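Local atomic coordinates of inorganic pyrophosphatase (Neisseria gonorrhoeae, PDB entry 5TEA), a protein that probably catalyses the magnesium-dependent hydrolysis of inorganic pyrophosphate to two phosphate ions, and assembles as a homohexamer. Residues L95-M103 against A128-P136. Residues are numbered along the deposited sequence; the frame is centred on the assembly and turned at random.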
loop_
_atom_site.group_PDB
_atom_site.type_symbol
_atom_site.label_atom_id
_atom_site.label_comp_id
_atom_site.label_asym_id
_atom_site.label_seq_id
_atom_site.Cartn_x
_atom_site.Cartn_y
_atom_site.Cartn_z
ATOM N N LEU B 95 11.739 -6.042 -19.980
ATOM C CA LEU B 95 11.366 -7.451 -19.942
ATOM C C LEU B 95 11.094 -7.957 -21.353
ATOM O O LEU B 95 10.757 -7.191 -22.260
ATOM C CB LEU B 95 10.128 -7.684 -19.074
ATOM C CG LEU B 95 8.780 -7.203 -19.654
ATOM C CD1 LEU B 95 7.642 -7.966 -18.988
ATOM C CD2 LEU B 95 8.587 -5.701 -19.441
ATOM N N GLU B 96 11.229 -9.266 -21.514
ATOM C CA GLU B 96 10.678 -9.945 -22.674
ATOM C C GLU B 96 9.187 -10.131 -22.452
ATOM O O GLU B 96 8.760 -10.619 -21.395
ATOM C CB GLU B 96 11.380 -11.290 -22.882
ATOM C CG GLU B 96 12.857 -11.099 -23.158
ATOM C CD GLU B 96 13.557 -12.383 -23.583
ATOM O OE1 GLU B 96 12.877 -13.422 -23.672
ATOM O OE2 GLU B 96 14.784 -12.344 -23.819
ATOM N N ALA B 97 8.391 -9.726 -23.438
ATOM C CA ALA B 97 6.943 -9.717 -23.296
ATOM C C ALA B 97 6.291 -10.362 -24.508
ATOM O O ALA B 97 6.765 -10.204 -25.634
ATOM C CB ALA B 97 6.413 -8.289 -23.122
ATOM N N ARG B 98 5.187 -11.060 -24.276
ATOM C CA ARG B 98 4.435 -11.651 -25.377
ATOM C C ARG B 98 3.439 -10.628 -25.907
ATOM O O ARG B 98 2.720 -10.000 -25.124
ATOM C CB ARG B 98 3.708 -12.924 -24.931
ATOM C CG ARG B 98 2.609 -13.379 -25.895
ATOM C CD ARG B 98 1.915 -14.656 -25.422
ATOM N NE ARG B 98 2.748 -15.837 -25.626
ATOM C CZ ARG B 98 2.832 -16.526 -26.763
ATOM N NH1 ARG B 98 2.128 -16.170 -27.831
ATOM N NH2 ARG B 98 3.626 -17.583 -26.830
ATOM N N VAL B 99 3.412 -10.462 -27.231
ATOM C CA VAL B 99 2.435 -9.615 -27.921
ATOM C C VAL B 99 1.110 -10.371 -28.000
ATOM O O VAL B 99 1.051 -11.456 -28.591
ATOM C CB VAL B 99 2.927 -9.264 -29.333
ATOM C CG1 VAL B 99 1.851 -8.479 -30.117
ATOM C CG2 VAL B 99 4.247 -8.521 -29.295
ATOM N N ILE B 100 0.041 -9.812 -27.434
ATOM C CA ILE B 100 -1.262 -10.473 -27.508
ATOM C C ILE B 100 -2.312 -9.688 -28.283
ATOM O O ILE B 100 -3.399 -10.238 -28.532
ATOM C CB ILE B 100 -1.821 -10.860 -26.114
ATOM C CG1 ILE B 100 -2.203 -9.620 -25.294
ATOM C CG2 ILE B 100 -0.867 -11.816 -25.369
ATOM C CD1 ILE B 100 -3.009 -9.951 -24.040
ATOM N N GLY B 101 -2.034 -8.457 -28.707
ATOM C CA GLY B 101 -3.005 -7.686 -29.458
ATOM C C GLY B 101 -2.534 -6.253 -29.637
ATOM O O GLY B 101 -1.406 -5.901 -29.272
ATOM N N VAL B 102 -3.407 -5.434 -30.220
ATOM C CA VAL B 102 -3.116 -4.009 -30.391
ATOM C C VAL B 102 -4.381 -3.203 -30.177
ATOM O O VAL B 102 -5.465 -3.581 -30.636
ATOM C CB VAL B 102 -2.470 -3.703 -31.762
ATOM C CG1 VAL B 102 -3.313 -4.250 -32.943
ATOM C CG2 VAL B 102 -2.153 -2.212 -31.904
ATOM N N MET B 103 -4.246 -2.108 -29.424
ATOM C CA MET B 103 -5.304 -1.117 -29.309
ATOM C C MET B 103 -5.055 -0.065 -30.386
ATOM O O MET B 103 -4.117 0.724 -30.267
ATOM C CB MET B 103 -5.307 -0.496 -27.909
ATOM C CG MET B 103 -6.502 0.390 -27.669
ATOM S SD MET B 103 -6.445 1.161 -26.038
ATOM C CE MET B 103 -5.298 2.497 -26.348
ATOM N N ALA B 128 -1.474 -17.578 -18.740
ATOM C CA ALA B 128 -2.888 -17.754 -19.065
ATOM C C ALA B 128 -3.343 -16.917 -20.257
ATOM O O ALA B 128 -4.390 -17.213 -20.841
ATOM C CB ALA B 128 -3.751 -17.384 -17.853
ATOM N N TYR B 129 -2.616 -15.869 -20.611
ATOM C CA TYR B 129 -3.095 -14.878 -21.573
ATOM C C TYR B 129 -2.213 -14.900 -22.812
ATOM O O TYR B 129 -1.064 -14.448 -22.774
ATOM C CB TYR B 129 -3.107 -13.489 -20.946
ATOM C CG TYR B 129 -3.927 -13.420 -19.685
ATOM C CD1 TYR B 129 -5.190 -13.994 -19.621
ATOM C CD2 TYR B 129 -3.434 -12.783 -18.556
ATOM C CE1 TYR B 129 -5.949 -13.928 -18.457
ATOM C CE2 TYR B 129 -4.184 -12.712 -17.391
ATOM C CZ TYR B 129 -5.438 -13.290 -17.351
ATOM O OH TYR B 129 -6.182 -13.236 -16.190
ATOM N N LYS B 130 -2.748 -15.429 -23.906
ATOM C CA LYS B 130 -2.060 -15.403 -25.185
ATOM C C LYS B 130 -2.773 -14.575 -26.238
ATOM O O LYS B 130 -2.136 -14.195 -27.228
ATOM C CB LYS B 130 -1.853 -16.836 -25.714
ATOM C CG LYS B 130 -0.890 -17.647 -24.830
ATOM C CD LYS B 130 -0.576 -19.041 -25.362
ATOM C CE LYS B 130 0.427 -19.744 -24.447
ATOM N NZ LYS B 130 0.648 -21.180 -24.826
ATOM N N THR B 131 -4.065 -14.296 -26.064
ATOM C CA THR B 131 -4.853 -13.468 -26.972
ATOM C C THR B 131 -5.662 -12.481 -26.150
ATOM O O THR B 131 -5.820 -12.647 -24.944
ATOM C CB THR B 131 -5.819 -14.308 -27.818
ATOM O OG1 THR B 131 -6.805 -14.886 -26.953
ATOM C CG2 THR B 131 -5.083 -15.402 -28.559
ATOM N N LEU B 132 -6.225 -11.470 -26.816
ATOM C CA LEU B 132 -7.074 -10.517 -26.103
ATOM C C LEU B 132 -8.306 -11.200 -25.518
ATOM O O LEU B 132 -8.764 -10.841 -24.428
ATOM C CB LEU B 132 -7.503 -9.381 -27.037
ATOM C CG LEU B 132 -6.445 -8.346 -27.446
ATOM C CD1 LEU B 132 -7.063 -7.315 -28.358
ATOM C CD2 LEU B 132 -5.843 -7.674 -26.245
ATOM N N SER B 133 -8.869 -12.170 -26.243
ATOM C CA SER B 133 -10.061 -12.873 -25.776
ATOM C C SER B 133 -9.797 -13.689 -24.515
ATOM O O SER B 133 -10.756 -14.105 -23.849
ATOM C CB SER B 133 -10.585 -13.790 -26.880
ATOM O OG SER B 133 -9.772 -14.951 -26.938
ATOM N N ASP B 134 -8.525 -13.959 -24.188
ATOM C CA ASP B 134 -8.217 -14.655 -22.936
ATOM C C ASP B 134 -8.418 -13.748 -21.727
ATOM O O ASP B 134 -8.657 -14.243 -20.623
ATOM C CB ASP B 134 -6.780 -15.170 -22.934
ATOM C CG ASP B 134 -6.558 -16.291 -23.928
ATOM O OD1 ASP B 134 -7.561 -16.918 -24.360
ATOM O OD2 ASP B 134 -5.383 -16.523 -24.260
ATOM N N LEU B 135 -8.294 -12.439 -21.913
ATOM C CA LEU B 135 -8.511 -11.491 -20.820
ATOM C C LEU B 135 -10.001 -11.368 -20.520
ATOM O O LEU B 135 -10.835 -11.593 -21.396
ATOM C CB LEU B 135 -7.960 -10.113 -21.205
ATOM C CG LEU B 135 -6.476 -9.989 -21.514
ATOM C CD1 LEU B 135 -6.139 -8.576 -21.982
ATOM C CD2 LEU B 135 -5.681 -10.352 -20.278
ATOM N N PRO B 136 -10.373 -10.992 -19.291
ATOM C CA PRO B 136 -11.775 -10.631 -19.052
ATOM C C PRO B 136 -12.150 -9.473 -19.964
ATOM O O PRO B 136 -11.428 -8.477 -20.063
ATOM C CB PRO B 136 -11.820 -10.228 -17.568
ATOM C CG PRO B 136 -10.466 -10.431 -17.026
ATOM C CD PRO B 136 -9.577 -11.055 -18.058
HETATM O O HOH W 1 -5.550 -11.003 -29.703
#
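At a classic beta bulge in strand 94-107, where I100 and G101 both face V116 of strand 110-119, the loop leading to helix 137-149 packs against the sheet through the side chain of I100. Its CG1 sits between the backbone N and the carbonyl carbon (chi1 69°), which leaves CG2 to press on the loop backbone, 3.3 Å from K130 O. The other branch runs deeper: I100 CD1 meets L135 CD1 at 4.0 Å, the two chains crossing at a slant. L132 comes in beside them, its CG 4.0 Å from G101 CA, so the leucine rests directly on the glycine backbone. One water bridges the segments, donating to I100 O (2.6 Å) and accepting from L132 N (3.0 Å). Nearer the surface, R98 bends at chi3 (-75°), and K130 CG lies over one face of the R98 guanidinium, offset toward the rim. D134 helps to hold the loop: OD2 takes K130 N (2.9 Å) through its anti lone pair and T131 N from above the carboxylate plane, while backbone bonds D134 N to T131 O and L135 N to L132 O close the turn. L135 CD2 covers the centre of one face of the Y129 ring. L132 and L135 also touch I140, so the 3-10 turn at 132-134 is packed between helix 137-149 and the bulged strand of the pyrophosphatase beta-sheet, away from the metal site.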